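PDB 3VPB: putative acetylornithine deacetylase from Sulfolobus tokodaii, which probably catalyses the ATP-dependent joining of glutamate to the C-terminal glutamate of the carrier protein LysW in arginine biosynthesis. Local coordinates for residues B[123-128]-B[165-170]; B[97-102]-B[246-251]; B[189-194]-B[208-213]. All coordinates share one frame; numbering follows the deposited sequence.

Contact 1: residues B[123-128]-B[165-170]. With ADP (adenosine-5'-diphosphate), chain L.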
loop_
_atom_site.group_PDB
_atom_site.type_symbol
_atom_site.label_atom_id
_atom_site.label_comp_id
_atom_site.label_asym_id
_atom_site.label_seq_id
_atom_site.Cartn_x
_atom_site.Cartn_y
_atom_site.Cartn_z
ATOM N N PRO B 123 19.842 9.859 -21.263
ATOM C CA PRO B 123 18.845 9.939 -20.184
ATOM C C PRO B 123 17.487 9.558 -20.719
ATOM O O PRO B 123 17.263 9.577 -21.949
ATOM C CB PRO B 123 18.839 11.429 -19.828
ATOM C CG PRO B 123 19.108 12.090 -21.159
ATOM C CD PRO B 123 20.183 11.206 -21.765
ATOM N N LEU B 124 16.582 9.253 -19.804
ATOM C CA LEU B 124 15.206 8.927 -20.169
ATOM C C LEU B 124 14.257 9.409 -19.082
ATOM O O LEU B 124 14.664 9.716 -17.954
ATOM C CB LEU B 124 15.042 7.410 -20.392
ATOM C CG LEU B 124 15.478 6.428 -19.331
ATOM C CD1 LEU B 124 14.324 6.192 -18.340
ATOM C CD2 LEU B 124 15.880 5.107 -20.048
ATOM N N ILE B 125 12.974 9.459 -19.425
ATOM C CA ILE B 125 11.911 9.676 -18.440
ATOM C C ILE B 125 11.187 8.352 -18.190
ATOM O O ILE B 125 10.906 7.625 -19.097
ATOM C CB ILE B 125 10.923 10.768 -18.947
ATOM C CG1 ILE B 125 11.625 12.128 -18.901
ATOM C CG2 ILE B 125 9.540 10.753 -18.201
ATOM C CD1 ILE B 125 11.544 12.879 -17.539
ATOM N N ASP B 126 10.948 8.026 -16.928
ATOM C CA ASP B 126 10.156 6.837 -16.578
ATOM C C ASP B 126 8.999 7.343 -15.715
ATOM O O ASP B 126 9.201 7.915 -14.649
ATOM C CB ASP B 126 11.023 5.831 -15.813
ATOM C CG ASP B 126 10.275 4.557 -15.436
ATOM O OD1 ASP B 126 9.026 4.600 -15.330
ATOM O OD2 ASP B 126 10.939 3.520 -15.165
ATOM N N LYS B 127 7.774 7.165 -16.195
ATOM C CA LYS B 127 6.623 7.580 -15.418
ATOM C C LYS B 127 5.541 6.511 -15.482
ATOM O O LYS B 127 5.509 5.713 -16.427
ATOM C CB LYS B 127 6.102 8.953 -15.883
ATOM C CG LYS B 127 5.575 8.930 -17.332
ATOM C CD LYS B 127 5.490 10.350 -17.914
ATOM C CE LYS B 127 5.014 10.292 -19.367
ATOM N NZ LYS B 127 5.178 11.669 -20.006
ATOM N N PRO B 128 4.664 6.479 -14.474
ATOM C CA PRO B 128 3.594 5.474 -14.514
ATOM C C PRO B 128 2.437 5.973 -15.399
ATOM O O PRO B 128 2.375 7.173 -15.680
ATOM C CB PRO B 128 3.139 5.382 -13.058
ATOM C CG PRO B 128 4.185 6.079 -12.231
ATOM C CD PRO B 128 4.789 7.127 -13.150
ATOM N N ILE B 165 6.342 3.601 -18.153
ATOM C CA ILE B 165 6.440 4.223 -19.480
ATOM C C ILE B 165 7.837 4.829 -19.566
ATOM O O ILE B 165 8.127 5.808 -18.896
ATOM C CB ILE B 165 5.396 5.317 -19.705
ATOM C CG1 ILE B 165 3.982 4.779 -19.405
ATOM C CG2 ILE B 165 5.491 5.842 -21.154
ATOM C CD1 ILE B 165 2.876 5.881 -19.454
ATOM N N VAL B 166 8.689 4.221 -20.377
ATOM C CA VAL B 166 10.085 4.617 -20.478
ATOM C C VAL B 166 10.237 5.366 -21.788
ATOM O O VAL B 166 10.067 4.775 -22.845
ATOM C CB VAL B 166 10.977 3.370 -20.502
ATOM C CG1 VAL B 166 12.455 3.753 -20.690
ATOM C CG2 VAL B 166 10.754 2.510 -19.217
ATOM N N GLN B 167 10.588 6.650 -21.734
ATOM C CA GLN B 167 10.553 7.422 -22.975
ATOM C C GLN B 167 11.674 8.423 -23.119
ATOM O O GLN B 167 12.394 8.741 -22.166
ATOM C CB GLN B 167 9.185 8.101 -23.181
ATOM C CG GLN B 167 8.549 8.655 -21.946
ATOM C CD GLN B 167 7.303 9.524 -22.176
ATOM O OE1 GLN B 167 7.245 10.601 -21.626
ATOM N NE2 GLN B 167 6.300 9.042 -22.956
ATOM N N GLU B 168 11.824 8.904 -24.333
ATOM C CA GLU B 168 12.843 9.913 -24.617
ATOM C C GLU B 168 12.560 11.170 -23.808
ATOM O O GLU B 168 11.405 11.521 -23.561
ATOM C CB GLU B 168 12.888 10.241 -26.113
ATOM C CG GLU B 168 11.602 10.772 -26.659
ATOM C CD GLU B 168 11.722 11.221 -28.114
ATOM O OE1 GLU B 168 12.779 11.809 -28.484
ATOM O OE2 GLU B 168 10.752 11.000 -28.880
ATOM N N TYR B 169 13.631 11.837 -23.399
ATOM C CA TYR B 169 13.516 13.082 -22.669
ATOM C C TYR B 169 13.481 14.230 -23.675
ATOM O O TYR B 169 14.396 14.367 -24.483
ATOM C CB TYR B 169 14.712 13.198 -21.722
ATOM C CG TYR B 169 14.722 14.466 -20.917
ATOM C CD1 TYR B 169 13.641 14.816 -20.108
ATOM C CD2 TYR B 169 15.816 15.318 -20.968
ATOM C CE1 TYR B 169 13.652 15.997 -19.364
ATOM C CE2 TYR B 169 15.850 16.496 -20.216
ATOM C CZ TYR B 169 14.773 16.819 -19.425
ATOM O OH TYR B 169 14.818 17.987 -18.706
ATOM N N ILE B 170 12.399 15.018 -23.655
ATOM C CA ILE B 170 12.213 16.066 -24.650
ATOM C C ILE B 170 12.069 17.375 -23.908
ATOM O O ILE B 170 11.013 17.667 -23.316
ATOM C CB ILE B 170 10.949 15.824 -25.558
ATOM C CG1 ILE B 170 10.929 14.395 -26.102
ATOM C CG2 ILE B 170 10.925 16.815 -26.724
ATOM C CD1 ILE B 170 9.658 14.043 -26.907
HETATM P PB ADP L . 1.381 14.444 -15.246
HETATM O O1B ADP L . 0.105 13.803 -15.642
HETATM O O2B ADP L . 1.454 15.951 -15.426
HETATM O O3B ADP L . 1.939 14.017 -13.918
HETATM P PA ADP L . 3.240 14.486 -17.480
HETATM O O1A ADP L . 3.601 13.316 -18.388
HETATM O O2A ADP L . 2.491 15.705 -17.970
HETATM O O3A ADP L . 2.473 13.801 -16.243
HETATM O "O5'" ADP L . 4.628 14.964 -16.828
HETATM C "C5'" ADP L . 4.745 16.071 -15.934
HETATM C "C4'" ADP L . 5.884 16.970 -16.378
HETATM O "O4'" ADP L . 7.069 16.179 -16.518
HETATM C "C3'" ADP L . 5.610 17.550 -17.769
HETATM O "O3'" ADP L . 4.919 18.802 -17.675
HETATM C "C2'" ADP L . 6.999 17.731 -18.332
HETATM O "O2'" ADP L . 7.583 18.946 -17.842
HETATM C "C1'" ADP L . 7.750 16.584 -17.711
HETATM N N9 ADP L . 7.795 15.432 -18.632
HETATM C C8 ADP L . 7.008 14.325 -18.619
HETATM N N7 ADP L . 7.410 13.493 -19.590
HETATM C C5 ADP L . 8.457 14.063 -20.219
HETATM C C6 ADP L . 9.330 13.727 -21.351
HETATM N N6 ADP L . 9.174 12.553 -21.990
HETATM N N1 ADP L . 10.343 14.588 -21.667
HETATM C C2 ADP L . 10.527 15.749 -21.027
HETATM N N3 ADP L . 9.726 16.127 -19.998
HETATM C C4 ADP L . 8.703 15.331 -19.585
HETATM O O HOH W 1 16.207 10.857 -24.093
#

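Contact 2: residues B[97-102]-B[246-251]. With MG (magnesium ion), chain N; ZN (zinc ion), chain O; ADP (adenosine-5'-diphosphate), chain L.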
loop_
_atom_site.group_PDB
_atom_site.type_symbol
_atom_site.label_atom_id
_atom_site.label_comp_id
_atom_site.label_asym_id
_atom_site.label_seq_id
_atom_site.Cartn_x
_atom_site.Cartn_y
_atom_site.Cartn_z
ATOM N N GLU B 97 -3.069 6.611 -34.708
ATOM C CA GLU B 97 -3.617 7.571 -35.671
ATOM C C GLU B 97 -2.575 8.569 -36.190
ATOM O O GLU B 97 -2.924 9.529 -36.877
ATOM C CB GLU B 97 -4.770 8.339 -35.053
ATOM C CG GLU B 97 -5.789 7.496 -34.315
ATOM C CD GLU B 97 -6.836 6.892 -35.219
ATOM O OE1 GLU B 97 -6.515 5.934 -35.954
ATOM O OE2 GLU B 97 -7.994 7.361 -35.171
ATOM N N GLY B 98 -1.300 8.342 -35.878
ATOM C CA GLY B 98 -0.219 9.161 -36.424
ATOM C C GLY B 98 0.005 10.506 -35.740
ATOM O O GLY B 98 0.613 11.413 -36.329
ATOM N N ILE B 99 -0.479 10.653 -34.509
ATOM C CA ILE B 99 -0.127 11.804 -33.694
ATOM C C ILE B 99 1.231 11.538 -33.056
ATOM O O ILE B 99 1.461 10.454 -32.534
ATOM C CB ILE B 99 -1.196 12.088 -32.635
ATOM C CG1 ILE B 99 -2.421 12.714 -33.283
ATOM C CG2 ILE B 99 -0.662 12.980 -31.507
ATOM C CD1 ILE B 99 -2.245 14.168 -33.672
ATOM N N PRO B 100 2.142 12.523 -33.106
ATOM C CA PRO B 100 3.483 12.283 -32.577
ATOM C C PRO B 100 3.429 12.263 -31.055
ATOM O O PRO B 100 2.735 13.087 -30.442
ATOM C CB PRO B 100 4.277 13.496 -33.096
ATOM C CG PRO B 100 3.234 14.565 -33.169
ATOM C CD PRO B 100 2.041 13.849 -33.742
ATOM N N ILE B 101 4.081 11.258 -30.474
ATOM C CA ILE B 101 4.153 11.092 -29.026
ATOM C C ILE B 101 5.605 10.860 -28.718
ATOM O O ILE B 101 6.398 10.539 -29.612
ATOM C CB ILE B 101 3.277 9.866 -28.541
ATOM C CG1 ILE B 101 3.855 8.546 -29.095
ATOM C CG2 ILE B 101 1.785 10.123 -28.876
ATOM C CD1 ILE B 101 3.281 7.239 -28.476
ATOM N N PRO B 102 6.009 11.021 -27.447
ATOM C CA PRO B 102 7.428 10.730 -27.232
ATOM C C PRO B 102 7.759 9.276 -27.548
ATOM O O PRO B 102 6.926 8.392 -27.337
ATOM C CB PRO B 102 7.620 10.976 -25.727
ATOM C CG PRO B 102 6.468 11.879 -25.338
ATOM C CD PRO B 102 5.317 11.422 -26.217
ATOM N N TYR B 246 6.206 19.625 -32.414
ATOM C CA TYR B 246 5.237 19.390 -31.333
ATOM C C TYR B 246 4.962 17.899 -31.152
ATOM O O TYR B 246 4.662 17.178 -32.112
ATOM C CB TYR B 246 3.927 20.131 -31.566
ATOM C CG TYR B 246 4.064 21.639 -31.610
ATOM C CD1 TYR B 246 4.608 22.330 -30.529
ATOM C CD2 TYR B 246 3.635 22.369 -32.724
ATOM C CE1 TYR B 246 4.739 23.733 -30.549
ATOM C CE2 TYR B 246 3.755 23.779 -32.753
ATOM C CZ TYR B 246 4.304 24.438 -31.659
ATOM O OH TYR B 246 4.434 25.803 -31.663
ATOM N N VAL B 247 5.046 17.467 -29.905
ATOM C CA VAL B 247 4.860 16.070 -29.531
ATOM C C VAL B 247 3.814 16.076 -28.423
ATOM O O VAL B 247 3.966 16.806 -27.438
ATOM C CB VAL B 247 6.220 15.476 -29.033
ATOM C CG1 VAL B 247 6.069 14.045 -28.654
ATOM C CG2 VAL B 247 7.292 15.554 -30.116
ATOM N N VAL B 248 2.763 15.270 -28.563
ATOM C CA VAL B 248 1.731 15.211 -27.518
ATOM C C VAL B 248 2.190 14.286 -26.400
ATOM O O VAL B 248 2.523 13.110 -26.638
ATOM C CB VAL B 248 0.355 14.764 -28.075
ATOM C CG1 VAL B 248 -0.694 14.755 -26.952
ATOM C CG2 VAL B 248 -0.073 15.705 -29.189
ATOM N N ASN B 249 2.233 14.831 -25.188
ATOM C CA ASN B 249 2.657 14.094 -24.023
ATOM C C ASN B 249 1.508 13.443 -23.249
ATOM O O ASN B 249 1.647 12.318 -22.763
ATOM C CB ASN B 249 3.438 15.040 -23.120
ATOM C CG ASN B 249 4.110 14.340 -21.973
ATOM O OD1 ASN B 249 4.542 13.195 -22.085
ATOM N ND2 ASN B 249 4.222 15.045 -20.854
ATOM N N GLU B 250 0.402 14.158 -23.066
ATOM C CA GLU B 250 -0.768 13.561 -22.399
ATOM C C GLU B 250 -2.006 14.405 -22.615
ATOM O O GLU B 250 -1.916 15.531 -23.099
ATOM C CB GLU B 250 -0.545 13.374 -20.903
ATOM C CG GLU B 250 -0.412 14.685 -20.125
ATOM C CD GLU B 250 -0.802 14.525 -18.669
ATOM O OE1 GLU B 250 -0.521 15.461 -17.868
ATOM O OE2 GLU B 250 -1.427 13.479 -18.338
ATOM N N LEU B 251 -3.149 13.846 -22.240
ATOM C CA LEU B 251 -4.394 14.594 -22.149
ATOM C C LEU B 251 -4.959 14.406 -20.771
ATOM O O LEU B 251 -4.631 13.430 -20.116
ATOM C CB LEU B 251 -5.411 14.114 -23.202
ATOM C CG LEU B 251 -5.123 14.603 -24.633
ATOM C CD1 LEU B 251 -4.232 13.617 -25.378
ATOM C CD2 LEU B 251 -6.393 14.869 -25.403
HETATM MG MG MG N . 0.984 16.795 -17.317
HETATM ZN ZN ZN O . -1.580 14.608 -16.228
HETATM P PB ADP L . 1.381 14.444 -15.246
HETATM O O1B ADP L . 0.105 13.803 -15.642
HETATM O O2B ADP L . 1.454 15.951 -15.426
HETATM O O3B ADP L . 1.939 14.017 -13.918
HETATM P PA ADP L . 3.240 14.486 -17.480
HETATM O O1A ADP L . 3.601 13.316 -18.388
HETATM O O2A ADP L . 2.491 15.705 -17.970
HETATM O O3A ADP L . 2.473 13.801 -16.243
HETATM O "O5'" ADP L . 4.628 14.964 -16.828
HETATM C "C5'" ADP L . 4.745 16.071 -15.934
HETATM C "C4'" ADP L . 5.884 16.970 -16.378
HETATM O "O4'" ADP L . 7.069 16.179 -16.518
HETATM C "C3'" ADP L . 5.610 17.550 -17.769
HETATM O "O3'" ADP L . 4.919 18.802 -17.675
HETATM C "C2'" ADP L . 6.999 17.731 -18.332
HETATM O "O2'" ADP L . 7.583 18.946 -17.842
HETATM C "C1'" ADP L . 7.750 16.584 -17.711
HETATM N N9 ADP L . 7.795 15.432 -18.632
HETATM C C8 ADP L . 7.008 14.325 -18.619
HETATM N N7 ADP L . 7.410 13.493 -19.590
HETATM C C5 ADP L . 8.457 14.063 -20.219
HETATM C C6 ADP L . 9.330 13.727 -21.351
HETATM N N6 ADP L . 9.174 12.553 -21.990
HETATM N N1 ADP L . 10.343 14.588 -21.667
HETATM C C2 ADP L . 10.527 15.749 -21.027
HETATM N N3 ADP L . 9.726 16.127 -19.998
HETATM C C4 ADP L . 8.703 15.331 -19.585
HETATM O O HOH W 2 2.286 18.423 -16.880
HETATM O O HOH W 3 -2.805 13.202 -15.262
#

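Contact 3: residues B[189-194]-B[208-213]. With GLU (glutamic acid), chain M; SO4 (sulfate ion), chain P.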
loop_
_atom_site.group_PDB
_atom_site.type_symbol
_atom_site.label_atom_id
_atom_site.label_comp_id
_atom_site.label_asym_id
_atom_site.label_seq_id
_atom_site.Cartn_x
_atom_site.Cartn_y
_atom_site.Cartn_z
ATOM N N CYS B 189 -4.030 28.142 -25.510
ATOM C CA CYS B 189 -2.797 27.479 -25.070
ATOM C C CYS B 189 -1.958 28.462 -24.298
ATOM O O CYS B 189 -2.050 29.686 -24.490
ATOM C CB CYS B 189 -1.961 26.975 -26.263
ATOM S SG CYS B 189 -2.692 25.747 -27.341
ATOM N N TYR B 190 -1.111 27.941 -23.423
ATOM C CA TYR B 190 -0.139 28.783 -22.779
ATOM C C TYR B 190 1.093 27.936 -22.444
ATOM O O TYR B 190 1.079 26.702 -22.623
ATOM C CB TYR B 190 -0.731 29.513 -21.563
ATOM C CG TYR B 190 -0.849 28.669 -20.334
ATOM C CD1 TYR B 190 -1.881 27.754 -20.204
ATOM C CD2 TYR B 190 0.082 28.782 -19.297
ATOM C CE1 TYR B 190 -1.994 26.970 -19.074
ATOM C CE2 TYR B 190 -0.028 28.023 -18.182
ATOM C CZ TYR B 190 -1.071 27.113 -18.078
ATOM O OH TYR B 190 -1.170 26.328 -16.970
ATOM N N ALA B 191 2.149 28.595 -21.980
ATOM C CA ALA B 191 3.377 27.923 -21.595
ATOM C C ALA B 191 3.474 27.810 -20.081
ATOM O O ALA B 191 3.244 28.786 -19.379
ATOM C CB ALA B 191 4.586 28.715 -22.119
ATOM N N ARG B 192 3.835 26.627 -19.592
ATOM C CA ARG B 192 4.166 26.433 -18.170
ATOM C C ARG B 192 5.679 26.382 -18.077
ATOM O O ARG B 192 6.296 25.411 -18.560
ATOM C CB ARG B 192 3.585 25.113 -17.669
ATOM C CG ARG B 192 2.076 25.081 -17.611
ATOM C CD ARG B 192 1.566 23.739 -17.125
ATOM N NE ARG B 192 1.849 22.683 -18.098
ATOM C CZ ARG B 192 1.320 21.456 -18.059
ATOM N NH1 ARG B 192 1.638 20.570 -18.999
ATOM N NH2 ARG B 192 0.468 21.110 -17.091
ATOM N N ASN B 193 6.275 27.413 -17.472
ATOM C CA ASN B 193 7.739 27.528 -17.407
ATOM C C ASN B 193 8.283 26.848 -16.182
ATOM O O ASN B 193 7.818 27.097 -15.076
ATOM C CB ASN B 193 8.164 28.996 -17.458
ATOM C CG ASN B 193 7.762 29.649 -18.766
ATOM O OD1 ASN B 193 8.444 29.485 -19.778
ATOM N ND2 ASN B 193 6.619 30.345 -18.768
ATOM N N ILE B 194 9.271 25.983 -16.393
ATOM C CA ILE B 194 9.895 25.172 -15.344
ATOM C C ILE B 194 10.661 26.038 -14.328
ATOM O O ILE B 194 11.502 26.850 -14.719
ATOM C CB ILE B 194 10.822 24.065 -15.975
ATOM C CG1 ILE B 194 9.978 23.171 -16.886
ATOM C CG2 ILE B 194 11.532 23.283 -14.879
ATOM C CD1 ILE B 194 10.743 22.338 -17.952
ATOM N N THR B 208 5.467 28.332 -13.770
ATOM C CA THR B 208 4.908 29.669 -13.890
ATOM C C THR B 208 4.291 29.881 -15.284
ATOM O O THR B 208 4.933 29.608 -16.304
ATOM C CB THR B 208 5.961 30.749 -13.592
ATOM O OG1 THR B 208 7.029 30.627 -14.523
ATOM C CG2 THR B 208 6.521 30.591 -12.190
ATOM N N PRO B 209 3.035 30.353 -15.332
ATOM C CA PRO B 209 2.344 30.534 -16.621
ATOM C C PRO B 209 2.811 31.751 -17.417
ATOM O O PRO B 209 3.091 32.804 -16.844
ATOM C CB PRO B 209 0.862 30.684 -16.204
ATOM C CG PRO B 209 0.819 30.275 -14.709
ATOM C CD PRO B 209 2.153 30.669 -14.192
ATOM N N SER B 210 2.925 31.604 -18.730
ATOM C CA SER B 210 3.120 32.754 -19.610
ATOM C C SER B 210 2.449 32.462 -20.938
ATOM O O SER B 210 2.222 31.303 -21.291
ATOM C CB SER B 210 4.602 33.084 -19.815
ATOM O OG SER B 210 5.259 32.075 -20.551
ATOM N N ASN B 211 2.130 33.521 -21.676
ATOM C CA ASN B 211 1.451 33.342 -22.966
ATOM C C ASN B 211 2.380 32.963 -24.122
ATOM O O ASN B 211 3.600 33.181 -24.051
ATOM C CB ASN B 211 0.581 34.568 -23.302
ATOM C CG ASN B 211 1.399 35.820 -23.533
ATOM O OD1 ASN B 211 2.307 36.136 -22.757
ATOM N ND2 ASN B 211 1.081 36.548 -24.609
ATOM N N ILE B 212 1.807 32.370 -25.177
ATOM C CA ILE B 212 2.549 32.024 -26.400
ATOM C C ILE B 212 1.751 32.397 -27.640
ATOM O O ILE B 212 0.542 32.584 -27.582
ATOM C CB ILE B 212 2.891 30.494 -26.514
ATOM C CG1 ILE B 212 1.622 29.635 -26.460
ATOM C CG2 ILE B 212 3.881 30.084 -25.425
ATOM C CD1 ILE B 212 1.782 28.178 -26.996
ATOM N N GLU B 213 2.437 32.479 -28.767
ATOM C CA GLU B 213 1.748 32.548 -30.048
ATOM C C GLU B 213 1.335 31.139 -30.435
ATOM O O GLU B 213 2.148 30.208 -30.386
ATOM C CB GLU B 213 2.659 33.133 -31.115
ATOM C CG GLU B 213 1.902 33.509 -32.397
ATOM C CD GLU B 213 2.490 34.724 -33.099
ATOM O OE1 GLU B 213 3.642 35.096 -32.787
ATOM O OE2 GLU B 213 1.796 35.314 -33.962
HETATM N N GLU M . -2.698 20.392 -13.362
HETATM C CA GLU M . -2.093 21.503 -14.145
HETATM C C GLU M . -0.698 21.782 -13.628
HETATM O O GLU M . 0.144 22.238 -14.425
HETATM C CB GLU M . -2.949 22.776 -14.041
HETATM C CG GLU M . -2.524 23.879 -14.995
HETATM C CD GLU M . -3.385 25.137 -14.890
HETATM O OE1 GLU M . -3.779 25.512 -13.756
HETATM O OE2 GLU M . -3.647 25.747 -15.964
HETATM O OXT GLU M . -0.397 21.590 -12.427
HETATM S S SO4 P . -1.355 17.656 -15.113
HETATM O O1 SO4 P . -1.613 16.224 -14.922
HETATM O O2 SO4 P . -0.908 18.211 -13.849
HETATM O O3 SO4 P . -0.389 17.960 -16.192
HETATM O O4 SO4 P . -2.627 18.317 -15.402
HETATM O O HOH W 4 -0.991 32.085 -24.430
#

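Contact 1: residues B[123-128]-B[165-170]
The ammonium group of K127 and the amide oxygen of Q167 meet diagonally across two neighbouring strands, and both also grip the nucleotide. K127 NZ lies 2.8 Å from Q167 OE1, well above the plane of that amide rather than on a lone pair. With CG held between the backbone N and carbonyl carbon (chi1 64°) and the rest of the chain extended, the lysine runs out along the nucleotide, where NZ donates to both N7 of the adenine and O1A of the alpha-phosphate of ADP. N249 OD1 also accepts from this nitrogen, so four acceptors crowd round its three N-H groups and at least one hydrogen must be shared. Q167 OE1 is itself doubly used: besides NZ it takes a hydrogen bond from ADP N6 at 2.8 Å, while its NE2 end is held by S104 and Y91. The backbone completes the reading of the adenine edge, with E168 O accepting from N6 and I170 N donating almost straight to ADP N1 (177°). Strands 124-127 and 164-168 are antiparallel neighbours in the four-stranded sheet of the ATP-grasp domain, pairing I125 with Q167 and K127 with I165 through two hydrogen bonds each. The face bearing I125, K127, I165 and Q167 is the nucleotide side. Here I125 CG1 touches both the base and the tyrosine ring, lying 3.6 Å from Y169 CD1. Y169 CD1 in turn meets ADP C2 at 3.4 Å. The other face turns to helix 110-120: L124 CD2 touches V166 CG1 at 3.7 Å, and the carboxylate of D126, beside V166, is held by Y117, H164 and a salt bridge to R153. At the strand end, one water joins P123 O to Y169 N.

Contact 2: residues B[97-102]-B[246-251]
The flat peptide group between I101 and P102 carries the CG1 methyl of V247 squarely over one face, 3.2 Å from I101 C, and the same methyl reaches P102 CD on the proline ring. CG1 takes this place because it stands anti to the backbone N of V247 (chi1 -179°). The preceding proline ring also presses on the strand, P100 CG lying 3.2 Å from Y246 O. P100 O accepts a hydrogen bond from V248 N, the donor tilted 30° from the carbonyl plane. That is the one conventional hydrogen bond between loop 97-102 and strand 246-251. V248 O, buried here, has no hydrogen-bonding partner in the model; I101 CA-H points at it (CA to O 3.5 Å), and P102 CD lies close by. Beside the hydrogen bond, I99 CG2 meets V248 CG2 at 3.6 Å. Further along the strand the chemistry turns polar. N249 ND2 makes a weak hydrogen bond to ADP O1A, its OD1 being the K127 partner. The E250 carboxylate chelates zinc through both oxygens, and its OE1 also binds magnesium at 2.1 Å, so one oxygen bridges two metals that hold the ADP phosphates; D237 and N252 contribute to these sites. N249 and E250 form a classic beta bulge opposite D237. The loop leaves helix 87-96 through a Schellman motif with G98 as C-prime residue and flanks strand 245-252, outermost in its sheet. I101 leans back on Y91 and L94 of that helix, I99 packs on helix 216-229, and P102 reaches Q167 and E168 of strand 164-168.

Contact 3: residues B[189-194]-B[208-213]
N193 turns its amide across to the opposite strand, where ND2 donates both to S210 OG at 2.8 Å and to T208 O at 3.1 Å. The serine hydroxyl lies nearly in the amide plane, and the carbonyl of T208 is gripped twice, since N193 N and N193 ND2 approach it from opposite faces of its plane. A leucine in place of N193 would probably leave S210 OG without this donor and T208 O with the backbone N-H as its remaining donor from the facing strand. On the other side of the sheet, the Y190 ring runs alongside P209 and points the same way, CE2 lying 3.4 Å from P209 CB, while S210 O comes in at the ring edge. Strands 185-193 and 208-211 form an antiparallel pair, joined by a long loop, at the margin of the five-stranded ATP-grasp sheet, with A191–S210 and N193–T208 as hydrogen-bonded pairs. The face bearing Y190 and R192 is the substrate side: Y190 OH donates to OE2 of the bound glutamate at 2.7 Å, and R192 NH2 to its O atom at 2.9 Å. A bend at chi3 (-67°) carries the guanidinium there, with NH1 bound to D176 and D237; its bond to the sulfate is weak. Beyond the strand, I212 CG2 covers A191 CB at 3.6 Å, and its CD1 approaches CB of C189, which is disulfide-bonded to C179.

Overall arrangement
Contacts 1 and 2 are buried and touch each other, and both border the same ADP. Contact 3 is only partly buried, strand 208-211 being the sheet's outermost strand, with T208 exposed, and it comes no nearer than about 5 Å (nearest atoms) to contact 2. Strand 245-252 of contact 2 and strand 208-211 of contact 3 are the two outermost strands of one five-stranded sheet, whereas contact 1 lies inside a separate four-stranded one. Chemistry follows position: contact 1 reads the base and alpha-phosphate, contact 2 joins apolar loop packing to the metal-binding end of its strand, and contact 3 serves the glutamate substrate.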